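Local coordinates for transcriptional regulator fur family (Xanthomonas campestris pv. campestris, PDB 7DH8), which probably represses zinc-uptake genes as a dimeric, zinc-activated transcription factor of the Fur family that binds DNA, at residues 26-31 / 45-50; 57-62 / 104-109; 64-69 / 82-87; 99-104 / 158-163; 115-120 / 152-157. All blocks are in the same frame, centred on the assembly; numbering follows the deposited sequence.

Interaction 1: 26-31 / 45-50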
# COMPACT_ATOMS: atom_id res chain seq x y z
N SER A 26 26.12 -14.12 5.16
CA SER A 26 25.74 -14.58 6.52
C SER A 26 24.22 -14.52 6.74
O SER A 26 23.70 -15.47 7.29
CB SER A 26 26.51 -13.82 7.58
OG SER A 26 27.90 -13.84 7.29
N PHE A 27 23.53 -13.48 6.28
CA PHE A 27 22.07 -13.33 6.49
C PHE A 27 21.29 -14.58 6.09
O PHE A 27 20.34 -14.88 6.75
CB PHE A 27 21.49 -12.21 5.66
CG PHE A 27 19.99 -12.12 5.66
CD1 PHE A 27 19.31 -11.64 6.74
CD2 PHE A 27 19.26 -12.49 4.55
CE1 PHE A 27 17.93 -11.54 6.73
CE2 PHE A 27 17.88 -12.42 4.56
CZ PHE A 27 17.22 -11.92 5.64
N VAL A 28 21.60 -15.20 4.96
CA VAL A 28 20.88 -16.44 4.61
C VAL A 28 21.11 -17.42 5.76
O VAL A 28 20.14 -17.87 6.34
CB VAL A 28 21.46 -17.04 3.34
CG1 VAL A 28 20.67 -18.26 2.94
CG2 VAL A 28 21.54 -16.02 2.22
N ARG A 29 22.38 -17.63 6.13
CA ARG A 29 22.75 -18.57 7.23
C ARG A 29 21.95 -18.21 8.48
O ARG A 29 21.43 -19.07 9.10
CB ARG A 29 24.26 -18.62 7.51
CG ARG A 29 25.18 -18.69 6.30
CD ARG A 29 24.63 -19.07 4.94
NE ARG A 29 24.95 -20.41 4.46
CZ ARG A 29 25.88 -20.72 3.57
NH1 ARG A 29 26.64 -19.79 3.01
NH2 ARG A 29 26.05 -21.97 3.22
N ALA A 30 21.86 -16.94 8.83
CA ALA A 30 20.98 -16.55 9.93
C ALA A 30 19.53 -16.98 9.65
O ALA A 30 18.90 -17.45 10.56
CB ALA A 30 21.07 -15.07 10.09
N VAL A 31 19.02 -16.83 8.44
CA VAL A 31 17.60 -17.23 8.20
C VAL A 31 17.50 -18.76 8.17
O VAL A 31 16.45 -19.29 8.54
CB VAL A 31 17.12 -16.64 6.86
CG1 VAL A 31 15.90 -17.34 6.29
CG2 VAL A 31 16.91 -15.14 6.93
N ILE A 45 16.47 -23.47 -3.45
CA ILE A 45 15.73 -22.50 -4.24
C ILE A 45 15.28 -21.33 -3.37
O ILE A 45 15.44 -20.16 -3.75
CB ILE A 45 14.52 -23.16 -4.92
CG1 ILE A 45 14.98 -24.18 -5.97
CG2 ILE A 45 13.63 -22.10 -5.56
CD1 ILE A 45 13.87 -25.06 -6.49
N ARG A 46 14.72 -21.61 -2.20
CA ARG A 46 14.32 -20.53 -1.31
C ARG A 46 15.52 -19.72 -0.84
O ARG A 46 15.39 -18.51 -0.58
CB ARG A 46 13.58 -21.10 -0.10
CG ARG A 46 12.24 -21.68 -0.41
CD ARG A 46 11.91 -22.73 0.63
NE ARG A 46 10.49 -23.01 0.66
CZ ARG A 46 9.96 -24.09 1.21
NH1 ARG A 46 10.75 -24.98 1.81
NH2 ARG A 46 8.65 -24.29 1.19
N ALA A 47 16.66 -20.38 -0.68
CA ALA A 47 17.86 -19.70 -0.20
C ALA A 47 18.42 -18.78 -1.28
O ALA A 47 18.86 -17.66 -0.98
CB ALA A 47 18.90 -20.73 0.23
N ASN A 48 18.41 -19.25 -2.54
CA ASN A 48 18.90 -18.43 -3.63
C ASN A 48 17.96 -17.27 -3.92
O ASN A 48 18.42 -16.18 -4.30
CB ASN A 48 19.10 -19.27 -4.89
CG ASN A 48 19.88 -18.53 -5.97
OD1 ASN A 48 20.88 -17.85 -5.68
ND2 ASN A 48 19.44 -18.65 -7.22
N VAL A 49 16.65 -17.46 -3.77
CA VAL A 49 15.75 -16.34 -3.93
C VAL A 49 15.97 -15.34 -2.81
O VAL A 49 16.13 -14.14 -3.06
CB VAL A 49 14.29 -16.83 -4.00
CG1 VAL A 49 13.33 -15.65 -3.91
CG2 VAL A 49 14.06 -17.51 -5.32
N LEU A 50 16.04 -15.83 -1.57
CA LEU A 50 16.25 -14.96 -0.43
C LEU A 50 17.56 -14.22 -0.57
O LEU A 50 17.62 -13.00 -0.39
CB LEU A 50 16.24 -15.78 0.87
CG LEU A 50 16.65 -14.99 2.12
CD1 LEU A 50 15.64 -13.86 2.39
CD2 LEU A 50 16.80 -15.89 3.33
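Helices 25-35 and 44-56 pass each other with V28 opposite A47, their short segments 10.2 Å apart between axes and inclined at 135°, obliquely antiparallel. The contact lies in the N-terminal helical part of a Fur-family protein, where helix 25-35 is laid against the first helix of the winged-helix fold. It is purely apolar, and L50 carries most of it by dividing its two methyls between two partners. CD1 goes to F27: it sits in the plane of the ring at the edge, 3.4 Å from F27 CE2, while the two side chains cross at about a right angle. F27 has its CG anti to the backbone N (chi1 171°), which brings the CE2 edge of the ring to L50 CD1. CD2 instead meets V31 tip to tip and nests against the whole isopropyl group, with V31 CB 3.6 Å from L50 CD2. One turn before L50, the V28 CG1 and A47 CB methyls meet at 4.1 Å, a looser touch where the CA atoms of the two residues are 6.5 Å apart. Further along helix 44-56, F27 also touches A54 and V28 touches R51, while F95 adds to the packing on V31. V31 uses both methyls: CG2 rides 3.5 Å above one face of the F27 ring, offset toward its rim, and CG1 presses against L50 CD2 at 3.4 Å, a tight carbon pair.

Interaction 2: 57-62 / 104-109. With ZN (zinc ion), chain B.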
# COMPACT_ATOMS: atom_id res chain seq x y z
N GLY A 57 19.63 -4.54 -2.35
CA GLY A 57 19.71 -3.19 -1.80
C GLY A 57 18.90 -2.12 -2.52
O GLY A 57 19.22 -0.93 -2.43
N LYS A 58 17.90 -2.52 -3.30
CA LYS A 58 16.72 -1.74 -3.61
C LYS A 58 15.60 -2.77 -3.75
O LYS A 58 15.90 -3.96 -3.94
CB LYS A 58 16.88 -0.95 -4.93
CG LYS A 58 17.91 0.17 -4.91
CD LYS A 58 17.33 1.54 -4.50
CE LYS A 58 18.43 2.63 -4.47
NZ LYS A 58 18.41 3.41 -5.77
N PRO A 59 14.33 -2.37 -3.67
CA PRO A 59 13.25 -3.36 -3.85
C PRO A 59 13.34 -4.02 -5.21
O PRO A 59 13.63 -3.36 -6.22
CB PRO A 59 11.96 -2.54 -3.72
CG PRO A 59 12.36 -1.41 -2.74
CD PRO A 59 13.79 -1.08 -3.18
N VAL A 60 13.07 -5.31 -5.23
CA VAL A 60 13.26 -6.13 -6.42
C VAL A 60 11.89 -6.43 -7.02
O VAL A 60 10.98 -6.83 -6.30
CB VAL A 60 13.98 -7.43 -6.04
CG1 VAL A 60 14.12 -8.37 -7.26
CG2 VAL A 60 15.31 -7.11 -5.42
N LYS A 61 11.76 -6.26 -8.35
CA LYS A 61 10.56 -6.68 -9.04
C LYS A 61 10.57 -8.19 -9.23
O LYS A 61 11.64 -8.80 -9.38
CB LYS A 61 10.46 -6.00 -10.41
CG LYS A 61 10.27 -4.49 -10.26
CD LYS A 61 8.80 -4.26 -10.22
CE LYS A 61 8.42 -2.93 -9.73
NZ LYS A 61 6.96 -2.85 -9.88
N ALA A 62 9.38 -8.79 -9.22
CA ALA A 62 9.32 -10.24 -9.44
C ALA A 62 10.01 -10.65 -10.74
O ALA A 62 10.74 -11.64 -10.75
CB ALA A 62 7.87 -10.71 -9.44
N ALA A 104 7.04 -4.47 -5.24
CA ALA A 104 8.41 -4.93 -5.23
C ALA A 104 8.70 -5.52 -3.85
O ALA A 104 7.90 -5.41 -2.92
CB ALA A 104 9.40 -3.80 -5.64
N PHE A 105 9.77 -6.28 -3.77
CA PHE A 105 10.06 -7.14 -2.62
C PHE A 105 11.37 -6.73 -1.99
O PHE A 105 12.30 -6.31 -2.69
CB PHE A 105 10.15 -8.59 -3.03
CG PHE A 105 8.88 -9.10 -3.64
CD1 PHE A 105 8.63 -8.92 -4.98
CD2 PHE A 105 7.86 -9.65 -2.83
CE1 PHE A 105 7.44 -9.36 -5.54
CE2 PHE A 105 6.67 -10.08 -3.37
CZ PHE A 105 6.44 -9.93 -4.74
N VAL A 106 11.48 -6.90 -0.67
CA VAL A 106 12.68 -6.53 0.07
C VAL A 106 12.85 -7.59 1.14
O VAL A 106 11.87 -8.19 1.60
CB VAL A 106 12.64 -5.09 0.74
CG1 VAL A 106 12.80 -3.95 -0.25
CG2 VAL A 106 11.34 -4.89 1.63
N ALA A 107 14.09 -7.87 1.52
CA ALA A 107 14.33 -8.84 2.57
C ALA A 107 14.02 -8.20 3.92
O ALA A 107 14.24 -7.00 4.12
CB ALA A 107 15.77 -9.37 2.53
N CYS A 108 13.48 -9.00 4.83
CA CYS A 108 13.29 -8.47 6.18
C CYS A 108 14.64 -8.38 6.90
O CYS A 108 15.38 -9.37 6.98
CB CYS A 108 12.31 -9.31 6.98
SG CYS A 108 12.13 -8.69 8.76
N HIS A 109 14.94 -7.20 7.41
CA HIS A 109 16.19 -6.88 8.08
C HIS A 109 16.35 -7.67 9.40
O HIS A 109 17.49 -8.01 9.75
CB HIS A 109 16.40 -5.36 8.07
CG HIS A 109 15.53 -4.61 9.04
ND1 HIS A 109 15.98 -3.53 9.78
CD2 HIS A 109 14.25 -4.82 9.44
CE1 HIS A 109 15.01 -3.10 10.57
NE2 HIS A 109 13.95 -3.86 10.38
ZN ZN B . 10.56 -7.37 8.52
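The ring of F105 meets V60 O at its edge, near the ring plane, with CD1 3.4 Å from that oxygen; A62 CB comes to CE1 obliquely at 4.1 Å. V96 and K98 of the partner strand and L87 and M91 of helix 80-92 also touch F105. This is the wing of the winged-helix fold, contacted close to its turn: strand 104-107, second of the two-strand hairpin, takes on the connection between helices 44-56 and 62-69 through one antiparallel bridge. V60 and F105 are its hydrogen-bonded pair. V60 N donates to F105 O over 2.8 Å, nearly straight (169°) and in the carbonyl plane, whereas F105 N reaches V60 O at 2.9 Å from a position tilted off that plane. P59 packs beside the strand, lying alongside V106 and pointing the same way; chi1 of -75° sets V106 CG1 beside its backbone N, where it meets P59 CG at 3.6 Å. P59 CB also presses tightly on A104 CB. Past the bridge the strand runs out to the metal site completed by H97, H116 and E131, where C108 SG binds the zinc ion at 2.1 Å.

Interaction 3: 64-69 / 82-87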
# COMPACT_ATOMS: atom_id res chain seq x y z
N GLU A 64 12.43 -9.23 -12.23
CA GLU A 64 13.88 -9.14 -12.08
C GLU A 64 14.41 -10.35 -11.34
O GLU A 64 15.50 -10.84 -11.62
CB GLU A 64 14.26 -7.86 -11.31
CG GLU A 64 14.05 -6.63 -12.11
CD GLU A 64 14.27 -5.42 -11.24
OE1 GLU A 64 14.04 -5.54 -10.01
OE2 GLU A 64 14.67 -4.37 -11.79
N LEU A 65 13.67 -10.80 -10.33
CA LEU A 65 14.16 -11.94 -9.57
C LEU A 65 14.25 -13.17 -10.47
O LEU A 65 15.19 -13.95 -10.37
CB LEU A 65 13.21 -12.19 -8.38
CG LEU A 65 13.32 -13.49 -7.60
CD1 LEU A 65 14.66 -13.50 -6.84
CD2 LEU A 65 12.12 -13.60 -6.64
N LEU A 66 13.26 -13.35 -11.35
CA LEU A 66 13.32 -14.49 -12.26
C LEU A 66 14.50 -14.41 -13.20
O LEU A 66 15.22 -15.40 -13.38
CB LEU A 66 12.05 -14.61 -13.07
CG LEU A 66 11.24 -15.57 -12.24
CD1 LEU A 66 10.48 -14.75 -11.15
CD2 LEU A 66 10.38 -16.41 -13.14
N ASP A 67 14.68 -13.26 -13.86
CA ASP A 67 15.90 -13.00 -14.62
C ASP A 67 17.13 -13.43 -13.84
O ASP A 67 17.91 -14.25 -14.34
CB ASP A 67 16.02 -11.52 -15.01
CG ASP A 67 15.20 -11.18 -16.23
OD1 ASP A 67 15.07 -12.06 -17.13
OD2 ASP A 67 14.66 -10.04 -16.29
N TRP A 68 17.31 -12.93 -12.61
CA TRP A 68 18.55 -13.25 -11.89
C TRP A 68 18.65 -14.68 -11.38
O TRP A 68 19.75 -15.16 -11.06
CB TRP A 68 18.69 -12.42 -10.61
CG TRP A 68 18.55 -10.94 -10.79
CD1 TRP A 68 18.70 -10.25 -11.95
CD2 TRP A 68 18.22 -9.97 -9.79
NE1 TRP A 68 18.49 -8.92 -11.74
CE2 TRP A 68 18.20 -8.72 -10.42
CE3 TRP A 68 17.96 -10.04 -8.42
CZ2 TRP A 68 17.91 -7.56 -9.75
CZ3 TRP A 68 17.68 -8.87 -7.75
CH2 TRP A 68 17.66 -7.64 -8.42
N VAL A 69 17.51 -15.36 -11.23
CA VAL A 69 17.54 -16.75 -10.78
C VAL A 69 17.72 -17.67 -11.99
O VAL A 69 18.01 -18.86 -11.85
CB VAL A 69 16.15 -17.19 -10.29
CG1 VAL A 69 15.89 -18.67 -10.57
CG2 VAL A 69 16.00 -16.90 -8.81
N THR A 82 8.28 -22.41 -9.73
CA THR A 82 9.09 -22.87 -8.60
C THR A 82 9.63 -21.69 -7.82
O THR A 82 9.49 -21.63 -6.59
CB THR A 82 10.23 -23.77 -9.09
OG1 THR A 82 9.69 -25.03 -9.48
CG2 THR A 82 11.24 -23.98 -8.01
N VAL A 83 10.23 -20.71 -8.52
CA VAL A 83 10.67 -19.49 -7.83
C VAL A 83 9.49 -18.73 -7.24
O VAL A 83 9.60 -18.13 -6.17
CB VAL A 83 11.51 -18.59 -8.78
CG1 VAL A 83 12.54 -19.42 -9.56
CG2 VAL A 83 10.63 -17.89 -9.74
N TYR A 84 8.32 -18.77 -7.88
CA TYR A 84 7.23 -17.98 -7.31
C TYR A 84 6.69 -18.61 -6.03
O TYR A 84 6.23 -17.89 -5.13
CB TYR A 84 6.13 -17.79 -8.35
CG TYR A 84 6.54 -16.79 -9.42
CD1 TYR A 84 6.89 -15.48 -9.08
CD2 TYR A 84 6.59 -17.14 -10.76
CE1 TYR A 84 7.27 -14.56 -10.04
CE2 TYR A 84 6.97 -16.23 -11.74
CZ TYR A 84 7.31 -14.94 -11.37
OH TYR A 84 7.70 -14.02 -12.33
N ARG A 85 6.76 -19.93 -5.90
CA ARG A 85 6.35 -20.55 -4.65
C ARG A 85 7.42 -20.39 -3.57
O ARG A 85 7.07 -20.27 -2.38
CB ARG A 85 6.02 -22.01 -4.88
CG ARG A 85 4.57 -22.17 -5.35
CD ARG A 85 4.14 -23.62 -5.39
NE ARG A 85 4.99 -24.40 -6.28
CZ ARG A 85 4.77 -24.52 -7.59
NH1 ARG A 85 3.73 -23.90 -8.14
NH2 ARG A 85 5.59 -25.26 -8.35
N ALA A 86 8.69 -20.34 -3.96
CA ALA A 86 9.73 -20.00 -2.99
C ALA A 86 9.53 -18.58 -2.45
O ALA A 86 9.62 -18.35 -1.23
CB ALA A 86 11.12 -20.17 -3.62
N LEU A 87 9.22 -17.63 -3.32
CA LEU A 87 8.87 -16.29 -2.87
C LEU A 87 7.67 -16.29 -1.92
O LEU A 87 7.71 -15.63 -0.87
CB LEU A 87 8.61 -15.38 -4.07
CG LEU A 87 8.40 -13.88 -3.80
CD1 LEU A 87 9.59 -13.23 -3.12
CD2 LEU A 87 8.15 -13.20 -5.11
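L66 leaves helix 62-69 with its CB directed at helix 80-92, and its side chain crosses that of V83 obliquely. The two helices are the helix-turn-helix pair of the winged-helix fold, the second being the probable DNA-recognition helix, as in other Fur proteins; their segments are 10.8 Å apart between axes at 120°. Beyond CB, L66 CG already touches V83 CG2 at 3.5 Å, close for two carbons. At the tip the branches part. CD1 goes on past V83 CG2 toward the phenol end of Y84, where the modelled approach is too short to be trusted and leaves the position of CD1 doubtful, while CD2 lies 3.7 Å from Y84 CE2. The chain of L66 and that of Y84 stand at about a right angle. With chi1 at -45°, V83 CG1 is anti to the carbonyl carbon and meets V69, while CG2 meets L66. The V83 CG1 and V69 CG1 methyls touch tip to tip at 3.6 Å, one helical turn on from L66. No hydrogen bond joins the two segments. V49 of helix 44-56 packs against L65, L52 of the same helix against V69, and I45 and R46 touch T82 and A86, which makes a three-helix core. Next to this, L65 CD2 is a loose 4.3 Å from L87 CD2.

Interaction 4: 99-104 / 158-163. With ZN (zinc ion), chain C.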
# COMPACT_ATOMS: atom_id res chain seq x y z
N LEU A 99 6.28 -4.73 -0.82
CA LEU A 99 5.90 -3.32 -0.71
C LEU A 99 4.77 -3.04 -1.69
O LEU A 99 4.97 -3.04 -2.90
CB LEU A 99 7.09 -2.44 -1.02
CG LEU A 99 8.23 -2.71 -0.01
CD1 LEU A 99 9.47 -1.91 -0.37
CD2 LEU A 99 7.75 -2.45 1.47
N GLU A 100 3.58 -2.76 -1.16
CA GLU A 100 2.43 -2.66 -2.05
C GLU A 100 2.46 -1.44 -2.93
O GLU A 100 1.91 -1.50 -4.03
CB GLU A 100 1.13 -2.65 -1.24
CG GLU A 100 1.03 -3.82 -0.35
CD GLU A 100 0.52 -5.04 -1.09
OE1 GLU A 100 0.08 -4.87 -2.24
OE2 GLU A 100 0.56 -6.16 -0.52
N SER A 101 3.05 -0.32 -2.47
CA SER A 101 2.94 0.86 -3.33
C SER A 101 3.94 0.87 -4.48
O SER A 101 3.79 1.70 -5.40
CB SER A 101 3.09 2.15 -2.52
OG SER A 101 4.36 2.24 -1.94
N VAL A 102 4.97 0.01 -4.47
CA VAL A 102 5.88 -0.08 -5.61
C VAL A 102 5.89 -1.46 -6.24
O VAL A 102 6.65 -1.68 -7.18
CB VAL A 102 7.32 0.34 -5.26
CG1 VAL A 102 7.41 1.84 -5.03
CG2 VAL A 102 7.86 -0.46 -4.08
N ASN A 103 5.10 -2.40 -5.72
CA ASN A 103 4.95 -3.75 -6.27
C ASN A 103 6.31 -4.43 -6.37
O ASN A 103 6.73 -4.88 -7.44
CB ASN A 103 4.17 -3.74 -7.62
CG ASN A 103 3.78 -5.14 -8.07
OD1 ASN A 103 3.68 -6.05 -7.25
ND2 ASN A 103 3.59 -5.35 -9.39
N ALA A 104 7.04 -4.47 -5.24
CA ALA A 104 8.41 -4.93 -5.23
C ALA A 104 8.70 -5.52 -3.85
O ALA A 104 7.90 -5.41 -2.92
CB ALA A 104 9.40 -3.80 -5.64
N GLU A 158 3.32 2.51 4.54
CA GLU A 158 4.43 2.91 3.68
C GLU A 158 4.47 4.42 3.63
O GLU A 158 3.53 5.06 3.16
CB GLU A 158 4.27 2.27 2.31
CG GLU A 158 4.16 0.72 2.41
CD GLU A 158 3.95 -0.03 1.07
OE1 GLU A 158 3.73 0.59 0.03
OE2 GLU A 158 3.99 -1.27 1.09
N VAL A 159 5.55 5.00 4.08
CA VAL A 159 5.67 6.45 4.11
C VAL A 159 6.42 6.88 2.86
O VAL A 159 7.54 6.41 2.62
CB VAL A 159 6.37 6.91 5.40
CG1 VAL A 159 6.55 8.42 5.40
CG2 VAL A 159 5.53 6.46 6.61
N HIS A 160 5.83 7.81 2.10
CA HIS A 160 6.48 8.33 0.89
C HIS A 160 7.09 9.72 1.12
O HIS A 160 6.76 10.44 2.07
CB HIS A 160 5.49 8.42 -0.27
CG HIS A 160 4.66 7.18 -0.42
ND1 HIS A 160 5.11 6.04 -1.07
CD2 HIS A 160 3.39 6.91 -0.00
CE1 HIS A 160 4.15 5.12 -1.04
NE2 HIS A 160 3.11 5.62 -0.37
N GLY A 161 7.96 10.09 0.20
CA GLY A 161 8.70 11.34 0.29
C GLY A 161 10.11 11.11 -0.23
O GLY A 161 10.34 10.24 -1.11
N LEU A 162 11.07 11.83 0.34
CA LEU A 162 12.45 11.80 -0.13
C LEU A 162 13.39 11.38 0.99
O LEU A 162 13.31 11.92 2.11
CB LEU A 162 12.88 13.16 -0.65
CG LEU A 162 12.11 13.66 -1.89
CD1 LEU A 162 12.50 15.11 -2.26
CD2 LEU A 162 12.23 12.69 -3.08
N CYS A 163 14.31 10.46 0.68
CA CYS A 163 15.31 10.14 1.68
C CYS A 163 16.29 11.32 1.86
O CYS A 163 16.25 12.31 1.12
CB CYS A 163 16.04 8.87 1.30
SG CYS A 163 17.28 9.22 -0.12
ZN ZN C . 16.27 8.80 -2.22
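The turn 99-104 stands beside strand 151-160 with S101 nearest E158, their CA atoms 7.5 Å apart, too far for strand pairing. The turn closes the wing hairpin with a G1 beta bulge in which N103 and A104 both face L99, and N103 adopts positive phi. On the other side, the chain bends sharply at G161 before C163. One carboxylate spans the gap. E158 is extended beyond CG (chi2 179°), which carries its end straight into the turn, and its two oxygens take successive backbone N-H groups through their syn lone pairs: E100 N reaches OE2 over 2.7 Å and S101 N reaches OE1 over 2.7 Å. A third bond comes from the hydroxyl: S101 OG donates to E158 OE1 at 2.6 Å, meeting it nearly along the C-O direction. Three donors thus grip the buried carboxylate and fix its rotation, and would probably favour its charged form. S101 OG also lies at the edge of the H160 ring, 3.0 Å from CE1, while H160 NE2 is hydrogen-bonded to T156 OG1 of the second subunit. Farther on, C163 SG binds a second zinc ion at 2.4 Å together with C123, C126 and C166. The contact joins the wing of the DNA-binding domain to the dimerization domain: L99 packs on F120 of strand 119-123, S101 and E158 both touch I122 there, and residues 158-162 pair antiparallel with a strand of the second subunit, continuing the sheet across the dimer.

Interaction 5: 115-120 / 152-157. With ZN (zinc ion), chain B.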
# COMPACT_ATOMS: atom_id res chain seq x y z
N GLN A 115 5.89 -13.10 11.44
CA GLN A 115 5.36 -12.16 10.47
C GLN A 115 4.79 -11.00 11.27
O GLN A 115 4.32 -11.18 12.40
CB GLN A 115 4.29 -12.77 9.55
CG GLN A 115 2.88 -12.94 10.15
CD GLN A 115 2.03 -13.98 9.40
OE1 GLN A 115 1.89 -15.13 9.83
NE2 GLN A 115 1.48 -13.58 8.25
N HIS A 116 4.87 -9.81 10.69
CA HIS A 116 4.72 -8.61 11.48
C HIS A 116 4.35 -7.49 10.54
O HIS A 116 4.71 -7.51 9.36
CB HIS A 116 6.02 -8.25 12.20
CG HIS A 116 7.19 -8.14 11.27
ND1 HIS A 116 7.77 -9.24 10.67
CD2 HIS A 116 7.87 -7.06 10.80
CE1 HIS A 116 8.78 -8.85 9.92
NE2 HIS A 116 8.86 -7.54 9.97
N SER A 117 3.78 -6.46 11.11
CA SER A 117 3.42 -5.26 10.38
C SER A 117 4.36 -4.16 10.85
O SER A 117 4.57 -4.01 12.07
CB SER A 117 1.95 -4.91 10.64
OG SER A 117 1.21 -5.90 9.93
N VAL A 118 4.97 -3.45 9.89
CA VAL A 118 5.96 -2.41 10.21
C VAL A 118 5.92 -1.31 9.16
O VAL A 118 5.65 -1.59 8.00
CB VAL A 118 7.40 -2.94 10.29
CG1 VAL A 118 7.59 -3.83 11.49
CG2 VAL A 118 7.80 -3.61 8.94
N PRO A 119 6.21 -0.08 9.52
CA PRO A 119 6.36 0.98 8.53
C PRO A 119 7.62 0.80 7.71
O PRO A 119 8.67 0.34 8.19
CB PRO A 119 6.46 2.26 9.39
CG PRO A 119 5.92 1.83 10.78
CD PRO A 119 6.36 0.42 10.90
N PHE A 120 7.52 1.27 6.49
CA PHE A 120 8.60 1.45 5.54
C PHE A 120 8.64 2.89 5.10
O PHE A 120 7.58 3.47 4.81
CB PHE A 120 8.37 0.57 4.28
CG PHE A 120 8.58 -0.85 4.56
CD1 PHE A 120 7.52 -1.63 5.00
CD2 PHE A 120 9.82 -1.42 4.42
CE1 PHE A 120 7.72 -2.94 5.32
CE2 PHE A 120 10.02 -2.74 4.75
CZ PHE A 120 8.98 -3.49 5.19
N PRO A 152 -8.68 -6.69 12.72
CA PRO A 152 -7.48 -6.41 11.91
C PRO A 152 -6.22 -7.27 11.98
O PRO A 152 -5.58 -7.44 13.03
CB PRO A 152 -6.91 -5.14 12.56
CG PRO A 152 -7.31 -5.31 14.07
CD PRO A 152 -8.66 -6.04 14.05
N GLN A 153 -5.88 -7.83 10.81
CA GLN A 153 -4.67 -8.62 10.66
C GLN A 153 -3.24 -8.42 10.14
O GLN A 153 -2.30 -8.97 10.73
CB GLN A 153 -5.07 -9.74 9.68
CG GLN A 153 -6.29 -10.52 10.17
CD GLN A 153 -6.01 -11.36 11.41
OE1 GLN A 153 -4.84 -11.49 11.85
NE2 GLN A 153 -7.06 -11.96 11.97
N ALA A 154 -3.06 -7.61 9.11
CA ALA A 154 -1.72 -7.34 8.60
C ALA A 154 -2.03 -5.90 8.18
O ALA A 154 -3.08 -5.60 7.60
CB ALA A 154 -1.19 -7.94 7.29
N GLN A 155 -1.08 -4.99 8.46
CA GLN A 155 -1.15 -3.61 8.01
C GLN A 155 -0.10 -3.23 6.98
O GLN A 155 1.07 -3.58 7.16
CB GLN A 155 -0.96 -2.69 9.25
CG GLN A 155 -1.98 -3.03 10.38
CD GLN A 155 -1.78 -2.08 11.57
OE1 GLN A 155 -1.12 -1.06 11.45
NE2 GLN A 155 -2.35 -2.43 12.72
N THR A 156 -0.50 -2.43 5.99
CA THR A 156 0.41 -1.89 4.99
C THR A 156 0.66 -0.45 5.38
O THR A 156 -0.28 0.35 5.39
CB THR A 156 -0.23 -1.92 3.59
OG1 THR A 156 -0.44 -3.26 3.21
CG2 THR A 156 0.72 -1.25 2.57
N LEU A 157 1.92 -0.14 5.75
CA LEU A 157 2.30 1.16 6.27
C LEU A 157 3.52 1.58 5.45
O LEU A 157 4.63 1.07 5.61
CB LEU A 157 2.61 1.14 7.77
CG LEU A 157 1.53 0.38 8.60
CD1 LEU A 157 2.18 0.01 9.93
CD2 LEU A 157 0.30 1.26 8.77
ZN ZN B . 10.56 -7.37 8.52
O HOH W 1 3.95 -1.96 5.86
O HOH W 2 3.74 -4.24 7.24
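S117 and F120 make the direct hydrogen bonds to strand 151-160, one at each end of the contact. Q155 N donates to S117 OG over 2.9 Å in an almost straight line (176°); the hydroxyl, at chi1 -72°, lies beside its own backbone N and accepts the bond much as a strand carbonyl would. F120 N bonds L157 O at 3.0 Å, tilted off the carbonyl plane. The same oxygen receives a CA-H...O contact from P119 CA at 3.4 Å. Between these ends, two waters bridge the backbones. One accepts from L157 N at 2.7 Å and also bonds V118 O; the other accepts from V118 N at 3.0 Å and bonds Q155 O at 2.8 Å. The two chains run nearly parallel, yet V118 reaches strand 151-160 through water with both its N and its O. Apolar packing is thin: P119 CG approaches L157 CD1 at 4.2 Å. Helix 135-146 covers Q155 through L141 and E142, Q155 NE2 bonds V138 O, and L157 of the second subunit meets L157. Metal binding falls to H116, whose NE2 holds the zinc ion at 2.2 Å with H97, C108 and E131. The arrangement is that of the Fur dimerization domain, whose mixed sheet places strand 119-123 between its neighbours while the segment leading into it delivers one histidine to a zinc site shared with the DNA-binding domain.

How the interactions relate
Interactions 1 and 3 are apolar helix packings, both buried, that share the core round helix 44-56, where V49 meets L65. Interaction 2 bridges helices and wing by one backbone pair, partly buried, and touches both of them: F27 packs on C108 O, and L87 on F105. Interaction 4 takes up the turn of the same wing and shares A104, with K61 NZ bonded to V102 O; its chemistry is polar, a carboxylate held by N-H and hydroxyl groups. Interaction 5, buried but water-mediated, uses strand 151-160 as interaction 4 does, and interactions 4 and 5 both reach the second subunit. Interactions 2 and 5 meet at one zinc ion through C108 and H116, while interaction 4 leads to the four-cysteine zinc.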